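Local coordinates for ABM domain-containing protein (Caulobacter crescentus, PDB 3BM7) that is of unknown function but probably belongs to the antibiotic biosynthesis monooxygenases, small dimeric proteins with a ferredoxin-like fold, at residues L56-T61 and V72-A77. Numbering follows the deposited sequence.
Sequences LVYQLT and VLELYA
The Tyr58 ring has Val72 CG1 over one face and the hydroxyl of Tyr76 at its edge, near the ring plane, with Tyr76 OH 3.5 Å from Tyr58 CE1; a water also lies in plane at the edge. With CG anti to the backbone N (chi1 -160°), the Tyr58 ring lies alongside Glu74, pointing the same way; the carboxylate, turned 55° from the ring, approaches obliquely, with Glu74 CD 3.6 Å from Tyr58 CE1. At the edge of the Tyr76 ring, in plane, sits Glu74 OE1, which takes a 2.7 Å hydrogen bond from Tyr76 OH and is met from above the carboxylate plane. The water links Tyr58 OH, at a short 2.5 Å from the water O, to Glu74 OE2, to which it donates only weakly. His85 meets both tyrosine rings, and helix 34-51 packs on Tyr58 through Leu44 and Ala45. The other face of the sheet carries Val57 against Leu75, CB to CB 3.8 Å, and Leu73, which packs on Val24 of the second subunit. Gln59, bent at chi2, donates from NE2 to Leu60 O, which lies in its amide plane. Between the strands, Gln59 and Leu73 exchange two backbone bonds in a hydrogen-bonded pair. Farther along, Leu75 O accepts from both Leu56 N (2.8 Å) and Val57 N (3.3 Å), a classic beta bulge. Together strands 55-62 and 69-76 form an antiparallel hairpin at one side of the ferredoxin-like sheet, which Thr61 continues into the second subunit, consistent with the dimer of ferredoxin-like ABM domains.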
ATOM      1  N   LEU A  56      -7.696   8.760   1.319  1.00 19.91           N
ATOM      2  CA  LEU A  56      -8.483   7.680   0.752  1.00 19.80           C
ATOM      3  C   LEU A  56      -8.203   6.305   1.376  1.00 20.60           C
ATOM      4  O   LEU A  56      -9.124   5.486   1.505  1.00 23.16           O
ATOM      5  CB  LEU A  56      -8.277   7.612  -0.766  1.00 21.01           C
ATOM      6  CG  LEU A  56      -8.525   8.922  -1.531  1.00 23.50           C
ATOM      7  CD1 LEU A  56      -8.276   8.728  -3.012  1.00 27.95           C
ATOM      8  CD2 LEU A  56      -9.951   9.410  -1.279  1.00 29.08           C
ATOM      9  N   VAL A  57      -6.968   6.101   1.776  1.00 20.19           N
ATOM     10  CA  VAL A  57      -6.494   4.869   2.433  1.00 20.24           C
ATOM     11  C   VAL A  57      -5.491   5.247   3.512  1.00 19.38           C
ATOM     12  O   VAL A  57      -4.571   6.053   3.268  1.00 19.53           O
ATOM     13  CB  VAL A  57      -5.852   3.906   1.423  1.00 21.26           C
ATOM     14  CG1 VAL A  57      -5.363   2.595   2.137  1.00 21.69           C
ATOM     15  CG2 VAL A  57      -6.845   3.609   0.275  1.00 22.99           C
ATOM     16  N   TYR A  58      -5.607   4.634   4.688  1.00 19.44           N
ATOM     17  CA  TYR A  58      -4.660   4.843   5.737  1.00 20.05           C
ATOM     18  C   TYR A  58      -4.628   3.599   6.599  1.00 21.65           C
ATOM     19  O   TYR A  58      -5.345   3.497   7.586  1.00 24.42           O
ATOM     20  CB  TYR A  58      -5.039   6.090   6.561  1.00 21.56           C
ATOM     21  CG  TYR A  58      -3.904   6.645   7.343  1.00 19.90           C
ATOM     22  CD1 TYR A  58      -2.893   7.369   6.756  1.00 21.83           C
ATOM     23  CD2 TYR A  58      -3.825   6.437   8.731  1.00 23.65           C
ATOM     24  CE1 TYR A  58      -1.824   7.876   7.487  1.00 24.50           C
ATOM     25  CE2 TYR A  58      -2.778   6.912   9.457  1.00 23.20           C
ATOM     26  CZ  TYR A  58      -1.797   7.666   8.881  1.00 23.21           C
ATOM     27  OH  TYR A  58      -0.733   8.150   9.592  1.00 28.94           O
ATOM     28  N   GLN A  59      -3.810   2.637   6.227  1.00 19.42           N
ATOM     29  CA  GLN A  59      -3.927   1.286   6.761  1.00 20.87           C
ATOM     30  C   GLN A  59      -2.580   0.820   7.306  1.00 19.19           C
ATOM     31  O   GLN A  59      -1.575   0.515   6.575  1.00 18.60           O
ATOM     32  CB  GLN A  59      -4.404   0.311   5.685  1.00 20.79           C
ATOM     33  CG  GLN A  59      -4.547  -1.094   6.236  1.00 23.41           C
ATOM     34  CD  GLN A  59      -5.619  -1.153   7.300  1.00 23.69           C
ATOM     35  OE1 GLN A  59      -6.813  -0.838   7.050  1.00 26.06           O
ATOM     36  NE2 GLN A  59      -5.223  -1.551   8.513  1.00 24.73           N
ATOM     37  N   LEU A  60      -2.512   0.698   8.644  1.00 18.70           N
ATOM     38  CA  LEU A  60      -1.382   0.091   9.284  1.00 18.87           C
ATOM     39  C   LEU A  60      -1.358  -1.413   9.016  1.00 18.81           C
ATOM     40  O   LEU A  60      -2.379  -2.081   9.131  1.00 20.20           O
ATOM     41  CB  LEU A  60      -1.482   0.283  10.802  1.00 20.01           C
ATOM     42  CG  LEU A  60      -0.254  -0.143  11.596  1.00 20.37           C
ATOM     43  CD1 LEU A  60       1.025   0.642  11.283  1.00 20.39           C
ATOM     44  CD2 LEU A  60      -0.613  -0.056  13.133  1.00 20.72           C
ATOM     45  N   THR A  61      -0.195  -1.915   8.682  1.00 18.74           N
ATOM     46  CA  THR A  61       0.050  -3.367   8.534  1.00 19.19           C
ATOM     47  C   THR A  61       1.326  -3.797   9.198  1.00 20.56           C
ATOM     48  O   THR A  61       2.246  -2.992   9.390  1.00 18.97           O
ATOM     49  CB  THR A  61       0.117  -3.788   7.012  1.00 19.98           C
ATOM     50  OG1 THR A  61       1.404  -3.445   6.462  1.00 20.96           O
ATOM     51  CG2 THR A  61      -1.076  -3.187   6.210  1.00 21.36           C
ATOM     52  N   VAL A  72       2.787   1.203   6.566  1.00 18.80           N
ATOM     53  CA  VAL A  72       1.535   1.894   6.438  1.00 17.48           C
ATOM     54  C   VAL A  72       1.251   2.062   4.951  1.00 18.38           C
ATOM     55  O   VAL A  72       2.076   2.590   4.233  1.00 19.71           O
ATOM     56  CB  VAL A  72       1.508   3.308   7.101  1.00 19.65           C
ATOM     57  CG1 VAL A  72       0.065   3.810   7.246  1.00 20.42           C
ATOM     58  CG2 VAL A  72       2.239   3.306   8.462  1.00 21.20           C
ATOM     59  N   LEU A  73       0.083   1.657   4.519  1.00 18.89           N
ATOM     60  CA  LEU A  73      -0.363   1.873   3.133  1.00 19.40           C
ATOM     61  C   LEU A  73      -1.242   3.108   3.180  1.00 19.23           C
ATOM     62  O   LEU A  73      -2.304   3.119   3.833  1.00 20.05           O
ATOM     63  CB  LEU A  73      -1.105   0.661   2.618  1.00 19.75           C
ATOM     64  CG  LEU A  73      -0.329  -0.657   2.797  1.00 20.17           C
ATOM     65  CD1 LEU A  73      -1.133  -1.826   2.197  1.00 24.81           C
ATOM     66  CD2 LEU A  73       1.068  -0.666   2.230  1.00 23.31           C
ATOM     67  N   GLU A  74      -0.864   4.132   2.405  1.00 20.06           N
ATOM     68  CA  GLU A  74      -1.592   5.411   2.411  1.00 19.80           C
ATOM     69  C   GLU A  74      -1.897   5.841   0.987  1.00 21.08           C
ATOM     70  O   GLU A  74      -1.094   5.571   0.076  1.00 21.81           O
ATOM     71  CB  GLU A  74      -0.824   6.525   3.142  1.00 20.72           C
ATOM     72  CG  GLU A  74      -0.103   6.084   4.404  1.00 22.18           C
ATOM     73  CD  GLU A  74       0.792   7.149   5.049  1.00 28.22           C
ATOM     74  OE1 GLU A  74       0.645   8.355   4.737  1.00 24.24           O
ATOM     75  OE2 GLU A  74       1.587   6.759   5.954  1.00 27.04           O
ATOM     76  N   LEU A  75      -3.022   6.511   0.802  1.00 20.77           N
ATOM     77  CA  LEU A  75      -3.387   7.047  -0.506  1.00 19.88           C
ATOM     78  C   LEU A  75      -4.082   8.358  -0.279  1.00 21.31           C
ATOM     79  O   LEU A  75      -5.000   8.428   0.532  1.00 20.91           O
ATOM     80  CB  LEU A  75      -4.290   6.095  -1.283  1.00 19.89           C
ATOM     81  CG  LEU A  75      -4.633   6.433  -2.735  1.00 24.44           C
ATOM     82  CD1 LEU A  75      -3.436   6.422  -3.669  1.00 25.35           C
ATOM     83  CD2 LEU A  75      -5.778   5.516  -3.242  1.00 23.06           C
ATOM     84  N   TYR A  76      -3.636   9.394  -0.985  1.00 19.53           N
ATOM     85  CA  TYR A  76      -4.212  10.737  -0.871  1.00 19.48           C
ATOM     86  C   TYR A  76      -4.747  11.191  -2.213  1.00 21.25           C
ATOM     87  O   TYR A  76      -4.193  10.848  -3.251  1.00 22.44           O
ATOM     88  CB  TYR A  76      -3.139  11.740  -0.377  1.00 19.90           C
ATOM     89  CG  TYR A  76      -2.627  11.356   0.961  1.00 19.70           C
ATOM     90  CD1 TYR A  76      -3.283  11.759   2.118  1.00 20.26           C
ATOM     91  CD2 TYR A  76      -1.562  10.466   1.081  1.00 20.97           C
ATOM     92  CE1 TYR A  76      -2.890  11.287   3.365  1.00 20.65           C
ATOM     93  CE2 TYR A  76      -1.166   9.987   2.334  1.00 22.01           C
ATOM     94  CZ  TYR A  76      -1.839  10.415   3.460  1.00 20.71           C
ATOM     95  OH  TYR A  76      -1.467   9.967   4.706  1.00 23.97           O
ATOM     96  N   ALA A  77      -5.797  12.006  -2.177  1.00 21.96           N
ATOM     97  CA  ALA A  77      -6.479  12.474  -3.395  1.00 22.44           C
ATOM     98  C   ALA A  77      -5.573  13.378  -4.223  1.00 21.71           C
ATOM     99  O   ALA A  77      -5.735  13.470  -5.441  1.00 24.69           O
ATOM    100  CB  ALA A  77      -7.744  13.227  -3.021  1.00 22.42           C
TER
HETATM  101  O   HOH W   1       0.883   9.252   8.041  1.00 35.58           O